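Local coordinates for protein peptidoglycan-N-acetylglucosamine deacetylase BC_1960 (Bacillus cereus, PDB 4L1G) that removes the acetyl group from N-acetylglucosamine residues of cell-wall peptidoglycan, and also from chitin oligomers, as a zinc-dependent polysaccharide deacetylase, at residues Asn215-Pro218 with Gly219-Ile222. Residues are numbered along the deposited sequence; the frame is centred on the assembly and turned at random.
Sequences NSFP and GSVI
Beyond the edge of the Phe217 ring, near its plane, lies Ser220 OG, a loose neighbour of the ring that comes closer to Phe217 CB, at 3.8 Å; the ring itself lies on the far side of its backbone from the strand. The other ring, that of Pro218, touches Gly219 N through CB at 3.5 Å. Both rings belong to a type II beta turn from Phe217 to Ser220, with Pro218 and Gly219 as its classic central pair, closed by Ser220 N donating to Phe217 O over 3.0 Å. Gly219 has a positive phi of 99°, the left-handed geometry that glycine adopts readily at this position. Ser220 adds a second tie: with OG beside its own backbone N (chi1 -69°), the hydroxyl turns back to accept the Phe217 N-H, OG to N 2.6 Å, almost straight at 168°. Farther from the bend, Ile222 CD1 comes within 4.1 Å of Ser216 OG, whose hydrogen-bond partner is Val212 O. The turn thus links helix 205-215 to the parallel strand 221-225 of the barrel, which leads to His225, the predicted proton donor. Chemically, Ser220 engages both the N-H and the C=O of Phe217, one through OG and one through its backbone N, so two bonds hold the bend.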
loop_
_atom_site.group_PDB
_atom_site.type_symbol
_atom_site.label_atom_id
_atom_site.label_comp_id
_atom_site.label_asym_id
_atom_site.label_seq_id
_atom_site.Cartn_x
_atom_site.Cartn_y
_atom_site.Cartn_z
ATOM N N ASN A 215 0.225 -16.818 -7.467
ATOM C CA ASN A 215 1.511 -16.267 -7.041
ATOM C C ASN A 215 1.578 -15.835 -5.576
ATOM O O ASN A 215 2.565 -15.233 -5.152
ATOM C CB ASN A 215 1.917 -15.097 -7.944
ATOM C CG ASN A 215 2.091 -15.513 -9.394
ATOM O OD1 ASN A 215 3.133 -16.047 -9.778
ATOM N ND2 ASN A 215 1.068 -15.271 -10.207
ATOM N N SER A 216 0.537 -16.139 -4.806
ATOM C CA SER A 216 0.503 -15.744 -3.400
ATOM C C SER A 216 1.003 -16.836 -2.459
ATOM O O SER A 216 0.665 -18.011 -2.607
ATOM C CB SER A 216 -0.896 -15.279 -2.984
ATOM O OG SER A 216 -1.213 -14.032 -3.583
ATOM N N PHE A 217 1.808 -16.425 -1.485
ATOM C CA PHE A 217 2.391 -17.330 -0.508
ATOM C C PHE A 217 2.262 -16.689 0.867
ATOM O O PHE A 217 1.908 -15.516 0.965
ATOM C CB PHE A 217 3.868 -17.569 -0.842
ATOM C CG PHE A 217 4.086 -18.225 -2.172
ATOM C CD1 PHE A 217 4.151 -19.606 -2.275
ATOM C CD2 PHE A 217 4.218 -17.464 -3.323
ATOM C CE1 PHE A 217 4.347 -20.212 -3.500
ATOM C CE2 PHE A 217 4.412 -18.065 -4.550
ATOM C CZ PHE A 217 4.475 -19.440 -4.640
ATOM N N PRO A 218 2.524 -17.459 1.937
ATOM C CA PRO A 218 2.633 -16.837 3.260
ATOM C C PRO A 218 3.626 -15.677 3.237
ATOM O O PRO A 218 4.780 -15.865 2.852
ATOM C CB PRO A 218 3.176 -17.973 4.124
ATOM C CG PRO A 218 2.615 -19.207 3.495
ATOM C CD PRO A 218 2.577 -18.933 2.015
ATOM N N GLY A 219 3.170 -14.490 3.622
ATOM C CA GLY A 219 4.022 -13.315 3.637
ATOM C C GLY A 219 3.857 -12.411 2.429
ATOM O O GLY A 219 4.446 -11.335 2.377
ATOM N N SER A 220 3.054 -12.840 1.460
ATOM C CA SER A 220 2.856 -12.075 0.229
ATOM C C SER A 220 2.249 -10.689 0.462
ATOM O O SER A 220 1.276 -10.535 1.205
ATOM C CB SER A 220 1.987 -12.852 -0.767
ATOM O OG SER A 220 2.673 -13.979 -1.285
ATOM N N VAL A 221 2.840 -9.686 -0.178
ATOM C CA VAL A 221 2.264 -8.350 -0.204
ATOM C C VAL A 221 1.706 -8.085 -1.597
ATOM O O VAL A 221 2.449 -8.030 -2.578
ATOM C CB VAL A 221 3.292 -7.269 0.175
ATOM C CG1 VAL A 221 2.689 -5.882 0.008
ATOM C CG2 VAL A 221 3.774 -7.477 1.603
ATOM N N ILE A 222 0.389 -7.937 -1.675
ATOM C CA ILE A 222 -0.308 -7.792 -2.948
ATOM C C ILE A 222 -0.480 -6.317 -3.310
ATOM O O ILE A 222 -0.753 -5.489 -2.439
ATOM C CB ILE A 222 -1.684 -8.489 -2.886
ATOM C CG1 ILE A 222 -1.511 -9.949 -2.448
ATOM C CG2 ILE A 222 -2.404 -8.405 -4.222
ATOM C CD1 ILE A 222 -2.800 -10.625 -2.027
#